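Local coordinates for protein K5 lyase (Enterobacteria phage k1-5, PDB 2X3H) that probably cleaves the K5 capsular polysaccharide, a glycosaminoglycan, by eliminative (lyase) chemistry, as a trimeric bacteriophage protein built like a tail spike, at residues Phe183-Tyr188 with Leu197-Ile202; Ser336-Thr341 with Gln348-Ala353; Gly503-Gln506 with Ala511-Pro514. All blocks are in the same frame, centred on the assembly; numbering follows the deposited sequence.

The three contacts illustrate how one trimeric, tail-spike-like protein joins neighbouring segments in different ways along its length. Contacts 1 and 2 both belong to the parallel beta-helix and have centres 32 Å apart, with nearest atoms about 23 Å from each other. In contact 1 two segments face each other across the interior of a coil; in contact 2 a loop is fastened to the strand that follows it. Contact 3 (503-506 with 511-514) is an antiparallel hairpin far toward the C-terminus, its centre 55 Å from that of contact 2 and 80 Å from that of contact 1. There the sheet continues into the third subunit.

Contact 1 (Phe183-Tyr188 with Leu197-Ile202); sequences FSLIAY and LMIKGI
Leu185 and Ile199 reach toward each other tip to tip, and with Ala187 and Leu197 they show how two backbones that share no hydrogen bond can still be joined by side chains alone. The backbones stand well apart: the CA atoms of Ala187 and Leu197 are 9.0 Å from each other, and methyl groups bridge the distance. Leu185 carries its CG opposite the backbone N (chi1 176°), and its CD2 ends 3.7 Å from CG2 of Ile199. The same CD2 methyl lies 4.1 Å from Ile199 CD1, so it meets both branches of the isoleucine. In Ile199 chi1 of -68° sets CG2 anti to the backbone N and CG1 beside it, and an extended chi2 (165°) carries CD1 on toward the leucine. At the other pair the reach is unequal. Ala187 contributes only its CB, and Leu197 spans the remainder, its CD1 touching that CB at 3.6 Å. Ile202 approaches more loosely, just beyond the corner at Gly201. All four touching residues are buried. Leu185 and Ala187 also pack on Val160 and Leu162 of the preceding coil, while Lys200 forms a salt bridge with Asp172 of the second subunit. Aliphatic side chains from two facing parallel sheets, meeting inside a coil and stacking on like neighbours in the next, are characteristic of the parallel beta-helix.

Contact 2 (Ser336-Thr341 with Gln348-Ala353); sequences SGCDGT and QTATIA
A single water is gripped by three atoms where Gly340 meets Gln348: it accepts from Gly340 N at 2.8 Å and donates to both Gln348 O and Gln348 OE1, the latter at 2.8 Å. Both of its protons are thus spent on one residue. At the other end of the glycine, Gln348 N makes the one direct hydrogen bond between the segments, to Gly340 O at 2.9 Å; the donor stands above the carbonyl plane, 58° out of it. Gln348 has CG anti to its backbone N (chi1 176°) and an extended chain, which runs along the loop with CB against Thr341 C. Its amide is held at both ends, since NE2 donates to Ala315 O in the preceding coil. This is a loop of the parallel beta-helix, leaving strand 329-336 and returning in strand 349-355. Within it Asp339 forms an Asx turn, OD1 accepting from Thr341 N at 3.3 Å nearly along its C-O axis. Farther in, the contact turns apolar: Cys338 CB lies 4.0 Å from Ala350 CB. Cys338 SG is also 3.8 Å from Gln348 OE1, and both Cys338 and Gln348 pack on Ala318 of strand 317-319.

Contact 3 (Gly503-Gln506 with Ala511-Pro514); sequences GYLQ and AMTP. Unlike the reference sequence in segment 503-506: Tyr504 (reference Phe).
Gln506 faces the start of the returning strand, where Ala511 comes near only through its backbone, its O close to Gln506 O. Next along the strand, Met512 turns its CA-H to Gln506 O, a CA-H...O contact of 3.2 Å between Met512 CA and that oxygen. Its CG is anti to the backbone N (chi1 177°), and the bend at chi3 (80°) leaves SD 4.3 Å from Leu505 CD1 in a loose apolar contact. Thr513 is the centre of the pairing. It forms an antiparallel hydrogen-bonded pair with Gln506: Gln506 N reaches Thr513 O at 2.8 Å, almost perfectly straight (178°), and Thr513 N returns the bond to Gln506 O at 2.9 Å, in the carbonyl plane. On the face these two share, Thr513 OG1 rests 3.7 Å from Gln506 CB; the glutamine's amide leads away, with OE1 weakly bonded to Arg496. Pro514 follows opposite Leu505 as a non-hydrogen-bonded pair, CA to CA 4.7 Å, a position where its missing N-H costs no bond to the partner strand. Its CA lies 3.6 Å from Tyr504 O. Leu505 and Pro514 share the other face, where both pack on Trp529 of the third subunit, and Leu505 also packs on Leu507 of the second. The arrangement is a beta hairpin at the end of an antiparallel sheet, whose outer strand pairs in parallel, through Ala511 and Met512, with a strand of the third subunit, so that the sheet runs on across the interface, an interlocking suited to a trimeric tail spike.

Contact 1 (Phe183-Tyr188 with Leu197-Ile202)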
# COMPACT_ATOMS: atom_id res chain seq x y z
N PHE A 183 13.20 -28.20 -1.01
CA PHE A 183 13.25 -26.78 -1.34
C PHE A 183 14.55 -26.38 -2.03
O PHE A 183 15.61 -27.00 -1.82
CB PHE A 183 13.08 -25.95 -0.07
CG PHE A 183 11.75 -26.16 0.59
CD1 PHE A 183 10.70 -25.29 0.34
CD2 PHE A 183 11.54 -27.24 1.44
CE1 PHE A 183 9.46 -25.48 0.93
CE2 PHE A 183 10.30 -27.44 2.02
CZ PHE A 183 9.26 -26.56 1.77
N SER A 184 14.48 -25.34 -2.84
CA SER A 184 15.68 -24.79 -3.45
C SER A 184 16.58 -24.15 -2.41
O SER A 184 17.77 -24.41 -2.36
CB SER A 184 15.33 -23.79 -4.57
OG SER A 184 14.72 -24.48 -5.64
N LEU A 185 15.99 -23.30 -1.57
CA LEU A 185 16.73 -22.64 -0.51
C LEU A 185 15.92 -22.72 0.77
O LEU A 185 14.79 -22.24 0.82
CB LEU A 185 16.99 -21.18 -0.89
CG LEU A 185 17.68 -20.29 0.16
CD1 LEU A 185 19.07 -20.80 0.54
CD2 LEU A 185 17.77 -18.86 -0.34
N ILE A 186 16.48 -23.32 1.81
CA ILE A 186 15.76 -23.48 3.07
C ILE A 186 16.65 -23.03 4.22
O ILE A 186 17.80 -23.42 4.31
CB ILE A 186 15.28 -24.94 3.30
CG1 ILE A 186 14.62 -25.09 4.67
CG2 ILE A 186 16.44 -25.93 3.17
CD1 ILE A 186 14.15 -26.48 5.00
N ALA A 187 16.10 -22.19 5.10
CA ALA A 187 16.78 -21.83 6.34
C ALA A 187 15.94 -22.31 7.51
O ALA A 187 14.71 -22.14 7.51
CB ALA A 187 16.99 -20.32 6.41
N TYR A 188 16.57 -22.93 8.51
CA TYR A 188 15.83 -23.44 9.66
C TYR A 188 16.67 -23.38 10.94
O TYR A 188 17.87 -23.18 10.89
CB TYR A 188 15.32 -24.86 9.41
CG TYR A 188 16.38 -25.87 9.01
CD1 TYR A 188 16.68 -26.11 7.67
CD2 TYR A 188 17.08 -26.60 9.97
CE1 TYR A 188 17.65 -27.03 7.28
CE2 TYR A 188 18.06 -27.54 9.59
CZ TYR A 188 18.33 -27.75 8.25
OH TYR A 188 19.30 -28.67 7.87
N LEU A 197 18.84 -12.70 8.07
CA LEU A 197 19.15 -13.17 6.72
C LEU A 197 18.72 -12.13 5.70
O LEU A 197 17.75 -11.41 5.90
CB LEU A 197 18.41 -14.47 6.41
CG LEU A 197 18.56 -15.61 7.44
CD1 LEU A 197 17.84 -16.87 6.99
CD2 LEU A 197 20.01 -15.90 7.72
N MET A 198 19.45 -12.06 4.59
CA MET A 198 19.00 -11.28 3.45
C MET A 198 19.03 -12.20 2.25
O MET A 198 20.09 -12.66 1.84
CB MET A 198 19.91 -10.08 3.20
CG MET A 198 19.78 -8.97 4.25
SD MET A 198 20.98 -7.65 3.93
CE MET A 198 20.54 -6.43 5.15
N ILE A 199 17.85 -12.50 1.72
CA ILE A 199 17.72 -13.40 0.59
C ILE A 199 17.10 -12.60 -0.53
O ILE A 199 15.94 -12.19 -0.44
CB ILE A 199 16.81 -14.59 0.97
CG1 ILE A 199 17.49 -15.48 2.02
CG2 ILE A 199 16.40 -15.39 -0.27
CD1 ILE A 199 16.53 -16.44 2.71
N LYS A 200 17.87 -12.33 -1.58
CA LYS A 200 17.42 -11.39 -2.60
C LYS A 200 17.86 -11.78 -4.00
O LYS A 200 18.98 -12.25 -4.20
CB LYS A 200 17.89 -9.98 -2.27
CG LYS A 200 19.37 -9.85 -1.99
CD LYS A 200 19.65 -8.57 -1.20
CE LYS A 200 21.11 -8.40 -0.91
NZ LYS A 200 21.42 -6.96 -0.67
N GLY A 201 16.97 -11.57 -4.96
CA GLY A 201 17.33 -11.87 -6.35
C GLY A 201 17.47 -13.35 -6.56
O GLY A 201 18.54 -13.83 -6.94
N ILE A 202 16.39 -14.09 -6.32
CA ILE A 202 16.43 -15.53 -6.44
C ILE A 202 15.54 -15.97 -7.59
O ILE A 202 14.40 -15.53 -7.67
CB ILE A 202 15.88 -16.20 -5.18
CG1 ILE A 202 16.65 -15.73 -3.94
CG2 ILE A 202 15.86 -17.70 -5.31
CD1 ILE A 202 18.16 -15.99 -3.99

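Contact 2 (Ser336-Thr341 with Gln348-Ala353)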
# COMPACT_ATOMS: atom_id res chain seq x y z
N SER A 336 -8.30 -11.20 -11.25
CA SER A 336 -9.04 -11.22 -12.50
C SER A 336 -8.82 -12.54 -13.22
O SER A 336 -8.07 -13.38 -12.75
CB SER A 336 -8.63 -10.04 -13.38
OG SER A 336 -7.32 -10.20 -13.88
N GLY A 337 -9.50 -12.72 -14.35
CA GLY A 337 -9.30 -13.93 -15.15
C GLY A 337 -10.14 -15.13 -14.75
O GLY A 337 -9.82 -16.26 -15.13
N CYS A 338 -11.21 -14.89 -14.00
CA CYS A 338 -12.15 -15.95 -13.63
C CYS A 338 -13.54 -15.67 -14.20
O CYS A 338 -14.29 -14.85 -13.64
CB CYS A 338 -12.29 -16.05 -12.10
SG CYS A 338 -10.76 -16.36 -11.20
N ASP A 339 -13.90 -16.37 -15.28
CA ASP A 339 -15.23 -16.17 -15.87
C ASP A 339 -16.17 -17.37 -15.68
O ASP A 339 -17.25 -17.45 -16.29
CB ASP A 339 -15.14 -15.75 -17.35
CG ASP A 339 -14.63 -16.87 -18.23
OD1 ASP A 339 -14.35 -17.97 -17.71
OD2 ASP A 339 -14.52 -16.65 -19.46
N GLY A 340 -15.77 -18.28 -14.80
CA GLY A 340 -16.59 -19.44 -14.46
C GLY A 340 -16.07 -20.74 -15.04
O GLY A 340 -16.56 -21.82 -14.69
N THR A 341 -15.11 -20.65 -15.95
CA THR A 341 -14.46 -21.83 -16.51
C THR A 341 -12.95 -21.66 -16.51
O THR A 341 -12.44 -20.53 -16.61
CB THR A 341 -14.93 -22.11 -17.95
OG1 THR A 341 -14.46 -21.07 -18.81
CG2 THR A 341 -16.45 -22.18 -18.01
N GLN A 348 -14.93 -23.53 -12.95
CA GLN A 348 -13.96 -22.95 -12.03
C GLN A 348 -14.66 -21.98 -11.09
O GLN A 348 -15.27 -21.00 -11.54
CB GLN A 348 -12.85 -22.25 -12.81
CG GLN A 348 -11.83 -21.51 -11.96
CD GLN A 348 -10.93 -20.66 -12.82
OE1 GLN A 348 -11.28 -19.54 -13.18
NE2 GLN A 348 -9.76 -21.19 -13.17
N THR A 349 -14.60 -22.25 -9.79
CA THR A 349 -15.12 -21.30 -8.82
C THR A 349 -14.09 -20.23 -8.51
O THR A 349 -12.89 -20.43 -8.71
CB THR A 349 -15.52 -21.97 -7.51
OG1 THR A 349 -14.36 -22.61 -6.94
CG2 THR A 349 -16.62 -23.00 -7.76
N ALA A 350 -14.58 -19.09 -8.03
CA ALA A 350 -13.74 -17.97 -7.65
C ALA A 350 -14.04 -17.57 -6.21
O ALA A 350 -15.20 -17.56 -5.78
CB ALA A 350 -13.98 -16.77 -8.58
N THR A 351 -12.98 -17.24 -5.46
CA THR A 351 -13.11 -16.72 -4.11
C THR A 351 -11.95 -15.75 -3.88
O THR A 351 -10.81 -16.18 -3.78
CB THR A 351 -13.00 -17.86 -3.07
OG1 THR A 351 -14.02 -18.84 -3.31
CG2 THR A 351 -13.17 -17.31 -1.65
N ILE A 352 -12.21 -14.44 -3.83
CA ILE A 352 -11.10 -13.49 -3.69
C ILE A 352 -10.52 -13.45 -2.27
O ILE A 352 -9.32 -13.19 -2.08
CB ILE A 352 -11.48 -12.07 -4.22
CG1 ILE A 352 -10.24 -11.18 -4.39
CG2 ILE A 352 -12.50 -11.39 -3.32
CD1 ILE A 352 -10.47 -10.00 -5.29
N ALA A 353 -11.38 -13.70 -1.29
CA ALA A 353 -10.94 -13.79 0.11
C ALA A 353 -11.73 -14.90 0.79
O ALA A 353 -12.96 -14.89 0.76
CB ALA A 353 -11.16 -12.45 0.82
O HOH W 1 -13.93 -18.68 -12.71

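Contact 3 (Gly503-Gln506 with Ala511-Pro514)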
# COMPACT_ATOMS: atom_id res chain seq x y z
N GLY A 503 -54.86 4.69 1.76
CA GLY A 503 -55.50 5.90 2.29
C GLY A 503 -54.49 6.84 2.91
O GLY A 503 -53.38 6.44 3.24
N TYR A 504 -54.89 8.10 3.09
CA TYR A 504 -54.02 9.09 3.71
C TYR A 504 -54.80 10.28 4.24
O TYR A 504 -55.97 10.51 3.90
CB TYR A 504 -52.93 9.57 2.73
CG TYR A 504 -53.48 10.10 1.43
CD1 TYR A 504 -54.00 11.39 1.35
CD2 TYR A 504 -53.51 9.29 0.30
CE1 TYR A 504 -54.51 11.87 0.16
CE2 TYR A 504 -54.02 9.75 -0.89
CZ TYR A 504 -54.53 11.05 -0.95
OH TYR A 504 -55.05 11.51 -2.15
N LEU A 505 -54.14 11.02 5.12
CA LEU A 505 -54.54 12.37 5.49
C LEU A 505 -53.63 13.33 4.73
O LEU A 505 -52.39 13.18 4.76
CB LEU A 505 -54.40 12.58 7.00
CG LEU A 505 -55.40 11.78 7.85
CD1 LEU A 505 -55.01 11.79 9.31
CD2 LEU A 505 -56.82 12.31 7.67
N GLN A 506 -54.23 14.30 4.06
CA GLN A 506 -53.49 15.32 3.33
C GLN A 506 -53.48 16.63 4.10
O GLN A 506 -54.55 17.19 4.42
CB GLN A 506 -54.11 15.53 1.95
CG GLN A 506 -53.44 16.57 1.08
CD GLN A 506 -53.90 16.46 -0.36
OE1 GLN A 506 -53.80 15.39 -0.97
NE2 GLN A 506 -54.42 17.57 -0.91
N ALA A 511 -56.58 23.20 4.94
CA ALA A 511 -57.39 22.15 5.54
C ALA A 511 -56.65 20.83 5.53
O ALA A 511 -55.89 20.53 4.60
CB ALA A 511 -58.72 22.01 4.79
N MET A 512 -56.89 20.03 6.57
CA MET A 512 -56.47 18.63 6.55
C MET A 512 -57.65 17.82 6.03
O MET A 512 -58.74 17.91 6.58
CB MET A 512 -56.11 18.14 7.95
CG MET A 512 -55.75 16.66 7.97
SD MET A 512 -55.02 16.07 9.52
CE MET A 512 -56.48 15.88 10.50
N THR A 513 -57.41 17.04 4.99
CA THR A 513 -58.48 16.26 4.38
C THR A 513 -58.15 14.78 4.24
O THR A 513 -56.98 14.38 4.11
CB THR A 513 -58.79 16.79 2.95
OG1 THR A 513 -57.57 16.89 2.20
CG2 THR A 513 -59.47 18.17 3.00
N PRO A 514 -59.18 13.93 4.24
CA PRO A 514 -58.98 12.51 3.96
C PRO A 514 -58.87 12.31 2.44
O PRO A 514 -59.33 13.17 1.68
CB PRO A 514 -60.26 11.88 4.51
CG PRO A 514 -61.30 12.97 4.30
CD PRO A 514 -60.59 14.26 4.53